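Local coordinates for endo-beta-1,4-mannanase (PDB 4CD8), which hydrolyses internal beta-1,4-mannosidic linkages of mannans, as an endo-acting glycoside hydrolase of family GH113 with a TIM-barrel fold, at residues R37-E41 with Q42-W46; A77-A80 with E81-H84; E164-A167 with R168-E172; V215-E218 with V219-H223; R260-E263 with A264-A268. All coordinates share one frame; numbering follows the deposited sequence.

All five contacts are local and lie on the outer layer of the TIM barrel; none touches another. Contacts 1 and 2 are neighbours, their centres about 13 Å apart, at the exit of helix 30-40 and on helix 73-85, which packs against it. Contacts 4 and 5 come within about 7 Å at their nearest atoms, and W209 of helix 209-223 meets F261 and M265. Contacts 3 and 5 lie on opposite sides of the chain's centre, about 36 Å between their own centres. The sugars probably bind at the C-terminal strand ends, as in other TIM-barrel hydrolases; F261's side chain is about 10 Å from the bound mannoimidazole and L39's about 13 Å from the bound mannose.

Contact 1: R37-E41 with Q42-W46; sequences RALAE and QPFNW
At the exit of helix 30-40, where the chain turns out of the outer helical layer toward strand 46-55 of the barrel, L39 is met by both Q42 and F44. Q42 N donates to L39 O at 3.1 Å, with an N-H...O angle of 155°, approaching from above the carbonyl plane. The same oxygen lies 3.6 Å from CD2 of F44, while CD2 of L39 touches that ring carbon at 3.9 Å; the two side chains cross at about a right angle. CB of Q42 sits over the rim of one face of the F44 ring. Beyond CB the glutamine chain bends at chi2 (-82°), and a water joins its amide to the helix: it accepts from Q42 NE2 at 2.9 Å and donates to A38 O at 2.7 Å. NE2 is also hydrogen-bonded to E307. Further along, P43 centres an inverse gamma turn and its oxygen accepts from R14, while L39 and F44 both rest on M16 of strand 13-18. L39 O thus gains a direct donor in Q42 N, and A38 O, which also accepts E41 N, a second one in the water, while L39 and F44 pack on the barrel strand, F44 also on helix 305-317.

Contact 2: A77-A80 with E81-H84; sequences ASMA and ELAH
Segments 77-80 and 81-84 are consecutive turns of helix 73-85, tied by four i to i+4 hydrogen bonds. E81 N donates to A77 O, L82 N to S78 O, A83 N to M79 O at 2.9 Å and H84 N to A80 O at 2.8 Å; the last two are the straighter pair, with N-H...O angles of 166° and 162°. Among the side chains, M79 and L82 lie side by side and point the same way, with CE of M79 against CD2 of L82 at 3.8 Å. The methionine gets there by folding: its chain bends at chi2 (-63°) and again at chi3, which swings the terminal methyl back toward the leucine. Both residues then press on R33 and M36 of helix 30-40. H84 lies over the end of the preceding turn, its CB 3.3 Å from A80 O. The imidazole is held at its far end, where NE2 is hydrogen-bonded to E144, and the ring also rests on V90. A80 and A83 offer only methyl groups, which pack on L49 and V47 of strand 46-55. A helix that packs on strands 46-55 and 89-98 with one part of its surface and on helix 30-40 with M79 and L82 fits the outer layer of a TIM barrel.

Contact 3: E164-A167 with R168-E172; sequences ETIA and RVRTE
R170 and I166 meet one turn apart on helix 159-172, the helical crossover of the beta-alpha-beta unit formed with strands 145-150 and 176-182 of the TIM barrel. Their main chains are joined by R170 N donating to I166 O at 2.9 Å, and CG of the arginine also lies 3.3 Å from that oxygen. The chain bends at chi2 (-67°), bringing NE to 4.4 Å from CG2 of I166, so the arginine passes alongside the isoleucine at a loose van der Waals distance. Next to them V169 N donates to T165 O in the straightest bond of the set, with an N-H...O angle of 171°, and CG2 of the valine sits 3.5 Å from the same oxygen. R168 N reaches E164 O at 3.0 Å. T171 N to A167 O is longer and more bent, at 3.3 Å.

Outside this first shell, the two arginines are fixed by their guanidinium groups. R170 forms a salt bridge with D196 and a hydrogen bond to A194 O, while I166 packs on F191, A194 and V195, so the pair ties the helix to one loop. R168 stretches out straight from CG to NE and forms a salt bridge with D129 on helix 120-140, where T165 also touches F124 and S128. T171 holds its hydroxyl between backbone N and carbonyl carbon (chi1 73°), from where OG1 donates to R168 O at 2.7 Å, in the carbonyl plane and on a lone pair.

Contact 4: V215-E218 with V219-H223; sequences VLRE and VAEAH
V215 begins the contact by accepting V219 N at its carbonyl oxygen, 2.9 Å away, and by setting its CG1 4.2 Å from CG2 of V219. Both valines lean on E187 in a neighbouring loop, and V219 also reaches I198 of strand 197-201. L216 takes the next bond: its oxygen accepts A220 N at 3.0 Å, nearly straight, while its side chain packs on F229 of strand 227-232.

R217 brings its side chain against E221. Its oxygen receives E221 N nearly along the C=O axis, and its aliphatic part runs beside E221, both chains pointing the same way. With CG trans to the main-chain nitrogen (chi1 180°), the arginine lays that methylene against the carboxylate, 3.5 Å from E221 OE1. The charged groups themselves stay apart: NE is 5.0 Å from OE1 and the two planes are turned 52° from each other. A bend at chi3 (28°) goes with the guanidinium's course to E272, its salt-bridge partner, and the side chain also touches W274. An alanine here would strip E221 of the methylenes beside its carboxylate and is likely to leave E272 without its arginine mate.

E218 closes the series, its oxygen accepting A222 N at 2.8 Å. These are successive i to i+4 bonds of helix 209-223, the crossover of a beta-alpha-beta unit between parallel strands 197-201 and 227-232, the repeating connection of the TIM barrel.

Contact 5: R260-E263 with A264-A268; sequences RFYE and AMFAA
F266 N meets Y262 O at 2.9 Å in an almost straight line, 176°, one of four i to i+4 backbone hydrogen bonds that join R260-E263 to A264-A268 along helix 255-268. In the others A264 N donates to R260 O, M265 N to F261 O, and A267 N reaches E263 O at 2.8 Å.

Aromatic and apolar contacts line the flank turned to the barrel and to helix 305-317. F266 and Y262 run side by side, and CE2 of the phenylalanine comes to the edge of the tyrosine ring, near its plane, 3.9 Å from CD1. CD2 of F266 also lies 3.1 Å from Y262 O. M265 runs extended through chi1 and chi2, then bends at chi3 (78°), which brings its CE to 3.7 Å from Y262 CD1 and over the rim of one face of the F266 ring. An alanine in place of F266 would probably open a gap beside the tyrosine edge and take away one of the methionine methyl's two aromatic neighbours.

Sulfur supplies a third kind of contact: SD of M265 is 5.3 Å from the F261 ring centroid, an oblique Met-aromatic approach. Outside the two segments, F261 and M265 both meet V232 of a barrel strand and W209, while Y262 and F266 pack on helix 305-317.

The one flexible thioether therefore serves three rings, its sulfur toward F261 and its methyl set against both Y262 and F266 where the two rings meet, so dispersion forces and a weak sulfur-aromatic attraction probably hold this flank together.

Contact 1: R37-E41 with Q42-W46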
loop_
_atom_site.group_PDB
_atom_site.type_symbol
_atom_site.label_atom_id
_atom_site.label_comp_id
_atom_site.label_asym_id
_atom_site.label_seq_id
_atom_site.Cartn_x
_atom_site.Cartn_y
_atom_site.Cartn_z
ATOM N N ARG A 37 -12.671 5.529 12.864
ATOM C CA ARG A 37 -12.582 6.459 13.973
ATOM C C ARG A 37 -11.417 6.104 14.940
ATOM O O ARG A 37 -10.663 6.994 15.366
ATOM C CB ARG A 37 -13.888 6.570 14.745
ATOM C CG ARG A 37 -15.003 7.234 13.976
ATOM C CD ARG A 37 -16.281 7.229 14.774
ATOM N NE ARG A 37 -17.274 8.024 14.085
ATOM C CZ ARG A 37 -18.317 7.573 13.400
ATOM N NH1 ARG A 37 -18.643 6.266 13.368
ATOM N NH2 ARG A 37 -19.088 8.460 12.767
ATOM N N ALA A 38 -11.235 4.815 15.249
ATOM C CA ALA A 38 -10.106 4.417 16.074
ATOM C C ALA A 38 -8.788 4.704 15.387
ATOM O O ALA A 38 -7.815 5.205 16.002
ATOM C CB ALA A 38 -10.209 2.935 16.424
ATOM N N LEU A 39 -8.730 4.428 14.094
ATOM C CA LEU A 39 -7.504 4.705 13.334
ATOM C C LEU A 39 -7.137 6.191 13.463
ATOM O O LEU A 39 -5.969 6.518 13.673
ATOM C CB LEU A 39 -7.646 4.293 11.882
ATOM C CG LEU A 39 -6.459 4.450 10.926
ATOM C CD1 LEU A 39 -6.622 3.476 9.773
ATOM C CD2 LEU A 39 -6.323 5.902 10.417
ATOM N N ALA A 40 -8.134 7.071 13.340
ATOM C CA ALA A 40 -7.855 8.523 13.351
ATOM C C ALA A 40 -7.447 9.046 14.746
ATOM O O ALA A 40 -6.923 10.173 14.863
ATOM C CB ALA A 40 -9.036 9.312 12.813
ATOM N N GLU A 41 -7.629 8.240 15.804
ATOM C CA GLU A 41 -7.137 8.630 17.122
ATOM C C GLU A 41 -5.638 8.337 17.358
ATOM O O GLU A 41 -5.062 8.797 18.350
ATOM C CB GLU A 41 -7.969 7.981 18.211
ATOM C CG GLU A 41 -9.428 8.446 18.203
ATOM C CD GLU A 41 -10.236 7.856 19.339
ATOM O OE1 GLU A 41 -9.777 7.924 20.475
ATOM O OE2 GLU A 41 -11.313 7.309 19.103
ATOM N N GLN A 42 -5.031 7.585 16.442
ATOM C CA GLN A 42 -3.606 7.303 16.452
ATOM C C GLN A 42 -2.898 8.522 15.897
ATOM O O GLN A 42 -3.545 9.345 15.244
ATOM C CB GLN A 42 -3.324 6.119 15.555
ATOM C CG GLN A 42 -4.016 4.840 16.027
ATOM C CD GLN A 42 -3.254 4.134 17.120
ATOM O OE1 GLN A 42 -2.045 3.912 17.006
ATOM N NE2 GLN A 42 -3.957 3.731 18.170
ATOM N N PRO A 43 -1.589 8.617 16.105
ATOM C CA PRO A 43 -0.808 9.792 15.615
ATOM C C PRO A 43 -0.463 9.674 14.115
ATOM O O PRO A 43 0.708 9.705 13.694
ATOM C CB PRO A 43 0.430 9.771 16.513
ATOM C CG PRO A 43 0.628 8.313 16.829
ATOM C CD PRO A 43 -0.749 7.692 16.895
ATOM N N PHE A 44 -1.521 9.589 13.315
ATOM C CA PHE A 44 -1.398 9.419 11.877
ATOM C C PHE A 44 -1.933 10.639 11.166
ATOM O O PHE A 44 -2.945 11.199 11.559
ATOM C CB PHE A 44 -2.211 8.220 11.393
ATOM C CG PHE A 44 -1.844 6.911 12.017
ATOM C CD1 PHE A 44 -0.564 6.640 12.418
ATOM C CD2 PHE A 44 -2.798 5.914 12.121
ATOM C CE1 PHE A 44 -0.222 5.426 12.978
ATOM C CE2 PHE A 44 -2.471 4.694 12.680
ATOM C CZ PHE A 44 -1.179 4.447 13.099
ATOM N N ASN A 45 -1.224 11.044 10.125
ATOM C CA ASN A 45 -1.727 12.080 9.260
ATOM C C ASN A 45 -2.286 11.579 7.922
ATOM O O ASN A 45 -2.925 12.346 7.197
ATOM C CB ASN A 45 -0.671 13.170 9.103
ATOM C CG ASN A 45 0.625 12.678 8.494
ATOM O OD1 ASN A 45 0.832 11.502 8.228
ATOM N ND2 ASN A 45 1.520 13.607 8.263
ATOM N N TRP A 46 -2.086 10.288 7.619
ATOM C CA TRP A 46 -2.521 9.684 6.366
ATOM C C TRP A 46 -3.224 8.337 6.634
ATOM O O TRP A 46 -2.839 7.578 7.516
ATOM C CB TRP A 46 -1.322 9.387 5.463
ATOM C CG TRP A 46 -0.812 10.541 4.663
ATOM C CD1 TRP A 46 0.091 11.457 5.063
ATOM C CD2 TRP A 46 -1.177 10.885 3.319
ATOM N NE1 TRP A 46 0.300 12.375 4.060
ATOM C CE2 TRP A 46 -0.462 12.050 2.977
ATOM C CE3 TRP A 46 -2.049 10.329 2.376
ATOM C CZ2 TRP A 46 -0.579 12.649 1.727
ATOM C CZ3 TRP A 46 -2.178 10.919 1.139
ATOM C CH2 TRP A 46 -1.440 12.087 0.823
HETATM O O HOH W 1 -6.801 4.320 18.369
#

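Contact 2: A77-A80 with E81-H84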
loop_
_atom_site.group_PDB
_atom_site.type_symbol
_atom_site.label_atom_id
_atom_site.label_comp_id
_atom_site.label_asym_id
_atom_site.label_seq_id
_atom_site.Cartn_x
_atom_site.Cartn_y
_atom_site.Cartn_z
ATOM N N ALA A 77 -16.162 6.500 -1.510
ATOM C CA ALA A 77 -16.479 7.879 -1.171
ATOM C C ALA A 77 -16.834 8.050 0.287
ATOM O O ALA A 77 -16.402 9.016 0.906
ATOM C CB ALA A 77 -17.591 8.425 -2.058
ATOM N N SER A 78 -17.609 7.107 0.846
ATOM C CA SER A 78 -17.964 7.192 2.243
ATOM C C SER A 78 -16.736 7.148 3.149
ATOM O O SER A 78 -16.651 7.891 4.134
ATOM C CB SER A 78 -18.950 6.077 2.646
ATOM O OG SER A 78 -20.174 6.302 1.998
ATOM N N MET A 79 -15.823 6.234 2.859
ATOM C CA MET A 79 -14.642 6.104 3.715
ATOM C C MET A 79 -13.728 7.303 3.532
ATOM O O MET A 79 -13.147 7.791 4.492
ATOM C CB MET A 79 -13.889 4.823 3.460
ATOM C CG MET A 79 -14.475 3.633 4.201
ATOM S SD MET A 79 -14.406 3.773 5.998
ATOM C CE MET A 79 -16.131 4.105 6.273
ATOM N N ALA A 80 -13.593 7.768 2.308
ATOM C CA ALA A 80 -12.758 8.954 2.109
ATOM C C ALA A 80 -13.327 10.169 2.832
ATOM O O ALA A 80 -12.571 10.993 3.407
ATOM C CB ALA A 80 -12.593 9.248 0.638
ATOM N N GLU A 81 -14.643 10.324 2.776
ATOM C CA GLU A 81 -15.292 11.506 3.384
ATOM C C GLU A 81 -15.139 11.477 4.908
ATOM O O GLU A 81 -14.844 12.493 5.554
ATOM C CB GLU A 81 -16.735 11.536 2.927
ATOM C CG GLU A 81 -17.663 12.538 3.546
ATOM C CD GLU A 81 -19.100 12.204 3.178
ATOM O OE1 GLU A 81 -19.362 12.123 1.962
ATOM O OE2 GLU A 81 -19.933 11.968 4.086
ATOM N N LEU A 82 -15.269 10.282 5.478
ATOM C CA LEU A 82 -15.091 10.090 6.900
ATOM C C LEU A 82 -13.628 10.376 7.306
ATOM O O LEU A 82 -13.354 11.110 8.252
ATOM C CB LEU A 82 -15.481 8.644 7.256
ATOM C CG LEU A 82 -15.276 8.258 8.728
ATOM C CD1 LEU A 82 -16.045 9.191 9.674
ATOM C CD2 LEU A 82 -15.693 6.798 8.966
ATOM N N ALA A 83 -12.687 9.805 6.564
ATOM C CA ALA A 83 -11.274 10.024 6.852
ATOM C C ALA A 83 -10.971 11.510 6.783
ATOM O O ALA A 83 -10.298 12.060 7.664
ATOM C CB ALA A 83 -10.374 9.288 5.881
ATOM N N HIS A 84 -11.452 12.151 5.727
ATOM C CA HIS A 84 -11.171 13.573 5.601
ATOM C C HIS A 84 -11.777 14.395 6.726
ATOM O O HIS A 84 -11.191 15.383 7.189
ATOM C CB HIS A 84 -11.698 14.065 4.249
ATOM C CG HIS A 84 -10.805 13.729 3.098
ATOM N ND1 HIS A 84 -11.279 13.366 1.857
ATOM C CD2 HIS A 84 -9.453 13.732 2.991
ATOM C CE1 HIS A 84 -10.259 13.155 1.042
ATOM N NE2 HIS A 84 -9.142 13.379 1.706
#

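Contact 3: E164-A167 with R168-E172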
loop_
_atom_site.group_PDB
_atom_site.type_symbol
_atom_site.label_atom_id
_atom_site.label_comp_id
_atom_site.label_asym_id
_atom_site.label_seq_id
_atom_site.Cartn_x
_atom_site.Cartn_y
_atom_site.Cartn_z
ATOM N N GLU A 164 1.990 4.711 -20.498
ATOM C CA GLU A 164 0.603 4.918 -20.983
ATOM C C GLU A 164 -0.407 4.930 -19.840
ATOM O O GLU A 164 -1.296 5.784 -19.774
ATOM C CB GLU A 164 0.170 3.870 -22.017
ATOM C CG GLU A 164 1.024 3.892 -23.274
ATOM C CD GLU A 164 0.685 2.788 -24.248
ATOM O OE1 GLU A 164 0.111 1.730 -23.874
ATOM O OE2 GLU A 164 0.978 2.995 -25.416
ATOM N N THR A 165 -0.291 3.957 -18.936
ATOM C CA THR A 165 -1.258 3.866 -17.845
ATOM C C THR A 165 -1.190 5.120 -16.945
ATOM O O THR A 165 -2.191 5.686 -16.547
ATOM C CB THR A 165 -0.928 2.613 -17.037
ATOM O OG1 THR A 165 -1.097 1.478 -17.909
ATOM C CG2 THR A 165 -1.773 2.514 -15.758
ATOM N N ILE A 166 0.034 5.522 -16.637
ATOM C CA ILE A 166 0.268 6.689 -15.777
ATOM C C ILE A 166 -0.216 7.970 -16.449
ATOM O O ILE A 166 -0.878 8.773 -15.802
ATOM C CB ILE A 166 1.741 6.777 -15.341
ATOM C CG1 ILE A 166 2.099 5.577 -14.417
ATOM C CG2 ILE A 166 1.996 8.115 -14.632
ATOM C CD1 ILE A 166 3.586 5.347 -14.250
ATOM N N ALA A 167 0.048 8.093 -17.746
ATOM C CA ALA A 167 -0.402 9.271 -18.460
ATOM C C ALA A 167 -1.919 9.366 -18.406
ATOM O O ALA A 167 -2.489 10.414 -18.232
ATOM C CB ALA A 167 0.086 9.219 -19.892
ATOM N N ARG A 168 -2.592 8.238 -18.539
ATOM C CA ARG A 168 -4.051 8.269 -18.491
ATOM C C ARG A 168 -4.537 8.644 -17.093
ATOM O O ARG A 168 -5.468 9.425 -16.943
ATOM C CB ARG A 168 -4.623 6.931 -18.926
ATOM C CG ARG A 168 -6.133 6.882 -18.906
ATOM C CD ARG A 168 -6.547 5.554 -19.501
ATOM N NE ARG A 168 -7.973 5.386 -19.503
ATOM C CZ ARG A 168 -8.616 4.224 -19.759
ATOM N NH1 ARG A 168 -7.944 3.145 -20.010
ATOM N NH2 ARG A 168 -9.987 4.190 -19.725
ATOM N N VAL A 169 -3.929 8.069 -16.054
ATOM C CA VAL A 169 -4.226 8.502 -14.713
ATOM C C VAL A 169 -4.069 10.024 -14.510
ATOM O O VAL A 169 -4.908 10.659 -13.893
ATOM C CB VAL A 169 -3.331 7.750 -13.679
ATOM C CG1 VAL A 169 -3.325 8.410 -12.312
ATOM C CG2 VAL A 169 -3.790 6.302 -13.530
ATOM N N ARG A 170 -3.035 10.601 -15.100
ATOM C CA ARG A 170 -2.825 12.041 -14.965
ATOM C C ARG A 170 -3.956 12.843 -15.606
ATOM O O ARG A 170 -4.248 13.952 -15.163
ATOM C CB ARG A 170 -1.513 12.422 -15.595
ATOM C CG ARG A 170 -0.265 11.902 -14.917
ATOM C CD ARG A 170 0.006 12.482 -13.552
ATOM N NE ARG A 170 1.392 12.232 -13.167
ATOM C CZ ARG A 170 1.922 12.534 -11.988
ATOM N NH1 ARG A 170 1.198 13.122 -11.060
ATOM N NH2 ARG A 170 3.202 12.266 -11.761
ATOM N N THR A 171 -4.608 12.289 -16.627
ATOM C CA THR A 171 -5.760 12.993 -17.248
ATOM C C THR A 171 -6.957 13.089 -16.302
ATOM O O THR A 171 -7.806 14.001 -16.441
ATOM C CB THR A 171 -6.197 12.408 -18.628
ATOM O OG1 THR A 171 -6.874 11.143 -18.477
ATOM C CG2 THR A 171 -5.026 12.243 -19.568
ATOM N N GLU A 172 -7.026 12.110 -15.375
ATOM C CA GLU A 172 -8.177 11.910 -14.496
ATOM C C GLU A 172 -7.967 12.407 -13.085
ATOM O O GLU A 172 -8.911 12.450 -12.297
ATOM C CB GLU A 172 -8.503 10.402 -14.414
ATOM C CG GLU A 172 -8.874 9.756 -15.735
ATOM C CD GLU A 172 -10.237 10.162 -16.273
ATOM O OE1 GLU A 172 -10.993 10.860 -15.578
ATOM O OE2 GLU A 172 -10.568 9.776 -17.432
#

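Contact 4: V215-E218 with V219-H223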
loop_
_atom_site.group_PDB
_atom_site.type_symbol
_atom_site.label_atom_id
_atom_site.label_comp_id
_atom_site.label_asym_id
_atom_site.label_seq_id
_atom_site.Cartn_x
_atom_site.Cartn_y
_atom_site.Cartn_z
ATOM N N VAL A 215 21.134 1.869 -0.164
ATOM C CA VAL A 215 20.603 1.730 -1.507
ATOM C C VAL A 215 19.318 2.554 -1.654
ATOM O O VAL A 215 19.093 3.170 -2.682
ATOM C CB VAL A 215 20.339 0.265 -1.867
ATOM C CG1 VAL A 215 19.647 0.181 -3.228
ATOM C CG2 VAL A 215 21.649 -0.496 -1.878
ATOM N N LEU A 216 18.500 2.595 -0.610
ATOM C CA LEU A 216 17.285 3.389 -0.639
ATOM C C LEU A 216 17.636 4.869 -0.820
ATOM O O LEU A 216 17.013 5.569 -1.653
ATOM C CB LEU A 216 16.469 3.185 0.629
ATOM C CG LEU A 216 15.970 1.763 0.895
ATOM C CD1 LEU A 216 15.243 1.697 2.234
ATOM C CD2 LEU A 216 15.070 1.251 -0.211
ATOM N N ARG A 217 18.635 5.326 -0.056
ATOM C CA ARG A 217 19.101 6.713 -0.217
ATOM C C ARG A 217 19.566 6.947 -1.640
ATOM O O ARG A 217 19.215 7.977 -2.287
ATOM C CB ARG A 217 20.223 7.008 0.771
ATOM C CG ARG A 217 20.792 8.417 0.692
ATOM C CD ARG A 217 21.798 8.728 1.800
ATOM N NE ARG A 217 22.478 7.537 2.266
ATOM C CZ ARG A 217 22.402 7.018 3.489
ATOM N NH1 ARG A 217 21.690 7.575 4.461
ATOM N NH2 ARG A 217 23.078 5.914 3.747
ATOM N N GLU A 218 20.375 6.029 -2.146
ATOM C CA GLU A 218 20.915 6.169 -3.504
ATOM C C GLU A 218 19.858 6.212 -4.584
ATOM O O GLU A 218 19.972 6.945 -5.562
ATOM C CB GLU A 218 21.953 5.075 -3.785
ATOM C CG GLU A 218 23.149 5.171 -2.840
ATOM C CD GLU A 218 23.895 3.855 -2.585
ATOM O OE1 GLU A 218 23.659 2.844 -3.284
ATOM O OE2 GLU A 218 24.752 3.839 -1.669
ATOM N N VAL A 219 18.808 5.422 -4.419
ATOM C CA VAL A 219 17.711 5.423 -5.378
ATOM C C VAL A 219 16.989 6.766 -5.346
ATOM O O VAL A 219 16.746 7.380 -6.404
ATOM C CB VAL A 219 16.708 4.286 -5.065
ATOM C CG1 VAL A 219 15.407 4.474 -5.860
ATOM C CG2 VAL A 219 17.315 2.925 -5.392
ATOM N N ALA A 220 16.655 7.258 -4.163
ATOM C CA ALA A 220 16.010 8.574 -4.072
ATOM C C ALA A 220 16.884 9.653 -4.703
ATOM O O ALA A 220 16.414 10.480 -5.501
ATOM C CB ALA A 220 15.717 8.901 -2.625
ATOM N N GLU A 221 18.163 9.643 -4.358
ATOM C CA GLU A 221 19.050 10.694 -4.838
ATOM C C GLU A 221 19.293 10.564 -6.345
ATOM O O GLU A 221 19.238 11.572 -7.088
ATOM C CB GLU A 221 20.300 10.671 -3.973
ATOM C CG GLU A 221 19.937 11.174 -2.552
ATOM C CD GLU A 221 21.100 11.209 -1.542
ATOM O OE1 GLU A 221 22.129 10.533 -1.772
ATOM O OE2 GLU A 221 20.971 11.909 -0.495
ATOM N N ALA A 222 19.421 9.335 -6.840
ATOM C CA ALA A 222 19.615 9.079 -8.262
ATOM C C ALA A 222 18.476 9.594 -9.111
ATOM O O ALA A 222 18.715 10.141 -10.190
ATOM C CB ALA A 222 19.843 7.580 -8.528
ATOM N N HIS A 223 17.247 9.401 -8.634
ATOM C CA HIS A 223 16.060 9.772 -9.373
ATOM C C HIS A 223 15.551 11.156 -9.016
ATOM O O HIS A 223 14.581 11.618 -9.607
ATOM C CB HIS A 223 14.965 8.718 -9.149
ATOM C CG HIS A 223 15.343 7.374 -9.695
ATOM N ND1 HIS A 223 15.189 7.042 -11.025
ATOM C CD2 HIS A 223 15.929 6.303 -9.112
ATOM C CE1 HIS A 223 15.666 5.832 -11.240
ATOM N NE2 HIS A 223 16.086 5.348 -10.086
#

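Contact 5: R260-E263 with A264-A268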
loop_
_atom_site.group_PDB
_atom_site.type_symbol
_atom_site.label_atom_id
_atom_site.label_comp_id
_atom_site.label_asym_id
_atom_site.label_seq_id
_atom_site.Cartn_x
_atom_site.Cartn_y
_atom_site.Cartn_z
ATOM N N ARG A 260 9.770 -5.641 18.008
ATOM C CA ARG A 260 11.192 -5.725 17.622
ATOM C C ARG A 260 11.356 -5.292 16.161
ATOM O O ARG A 260 12.295 -4.575 15.824
ATOM C CB ARG A 260 11.791 -7.132 17.832
ATOM C CG ARG A 260 12.049 -7.519 19.285
ATOM C CD ARG A 260 12.685 -8.911 19.420
ATOM N NE ARG A 260 11.765 -10.053 19.230
ATOM C CZ ARG A 260 11.032 -10.641 20.197
ATOM N NH1 ARG A 260 11.043 -10.187 21.456
ATOM N NH2 ARG A 260 10.249 -11.670 19.893
ATOM N N PHE A 261 10.434 -5.714 15.292
ATOM C CA PHE A 261 10.486 -5.257 13.896
ATOM C C PHE A 261 10.402 -3.735 13.817
ATOM O O PHE A 261 11.218 -3.113 13.125
ATOM C CB PHE A 261 9.370 -5.860 13.073
ATOM C CG PHE A 261 9.286 -5.298 11.696
ATOM C CD1 PHE A 261 10.056 -5.824 10.681
ATOM C CD2 PHE A 261 8.459 -4.208 11.423
ATOM C CE1 PHE A 261 9.996 -5.287 9.399
ATOM C CE2 PHE A 261 8.409 -3.657 10.152
ATOM C CZ PHE A 261 9.168 -4.200 9.125
ATOM N N TYR A 262 9.416 -3.141 14.496
ATOM C CA TYR A 262 9.235 -1.657 14.428
ATOM C C TYR A 262 10.447 -0.941 15.026
ATOM O O TYR A 262 10.961 0.029 14.443
ATOM C CB TYR A 262 7.924 -1.227 15.113
ATOM C CG TYR A 262 6.722 -1.331 14.179
ATOM C CD1 TYR A 262 6.387 -0.283 13.308
ATOM C CD2 TYR A 262 5.953 -2.479 14.129
ATOM C CE1 TYR A 262 5.313 -0.384 12.455
ATOM C CE2 TYR A 262 4.879 -2.605 13.278
ATOM C CZ TYR A 262 4.561 -1.564 12.429
ATOM O OH TYR A 262 3.502 -1.680 11.586
ATOM N N GLU A 263 10.956 -1.435 16.156
ATOM C CA GLU A 263 12.184 -0.851 16.741
ATOM C C GLU A 263 13.348 -0.867 15.739
ATOM O O GLU A 263 14.032 0.180 15.539
ATOM C CB GLU A 263 12.556 -1.540 18.057
ATOM C CG GLU A 263 11.551 -1.272 19.165
ATOM C CD GLU A 263 11.673 0.103 19.830
ATOM O OE1 GLU A 263 12.326 1.013 19.291
ATOM O OE2 GLU A 263 11.087 0.280 20.920
ATOM N N ALA A 264 13.537 -1.996 15.055
ATOM C CA ALA A 264 14.655 -2.126 14.111
ATOM C C ALA A 264 14.520 -1.184 12.924
ATOM O O ALA A 264 15.503 -0.582 12.480
ATOM C CB ALA A 264 14.802 -3.561 13.622
ATOM N N MET A 265 13.302 -1.081 12.411
ATOM C CA MET A 265 13.018 -0.198 11.305
ATOM C C MET A 265 13.269 1.261 11.694
ATOM O O MET A 265 14.017 1.962 10.993
ATOM C CB MET A 265 11.582 -0.392 10.834
ATOM C CG MET A 265 11.191 0.647 9.808
ATOM S SD MET A 265 9.520 0.388 9.260
ATOM C CE MET A 265 8.594 1.070 10.621
ATOM N N PHE A 266 12.672 1.719 12.790
ATOM C CA PHE A 266 12.880 3.102 13.238
ATOM C C PHE A 266 14.334 3.375 13.567
ATOM O O PHE A 266 14.847 4.454 13.204
ATOM C CB PHE A 266 11.986 3.462 14.415
ATOM C CG PHE A 266 10.504 3.494 14.074
ATOM C CD1 PHE A 266 10.030 4.205 12.982
ATOM C CD2 PHE A 266 9.591 2.825 14.854
ATOM C CE1 PHE A 266 8.664 4.255 12.697
ATOM C CE2 PHE A 266 8.243 2.869 14.574
ATOM C CZ PHE A 266 7.775 3.571 13.490
ATOM N N ALA A 267 15.044 2.409 14.152
ATOM C CA ALA A 267 16.464 2.639 14.473
ATOM C C ALA A 267 17.289 2.808 13.209
ATOM O O ALA A 267 18.250 3.613 13.176
ATOM C CB ALA A 267 17.038 1.495 15.309
ATOM N N ALA A 268 16.928 2.048 12.175
ATOM C CA ALA A 268 17.684 2.049 10.912
ATOM C C ALA A 268 17.493 3.309 10.030
ATOM O O ALA A 268 18.456 3.771 9.398
ATOM C CB ALA A 268 17.369 0.795 10.117
#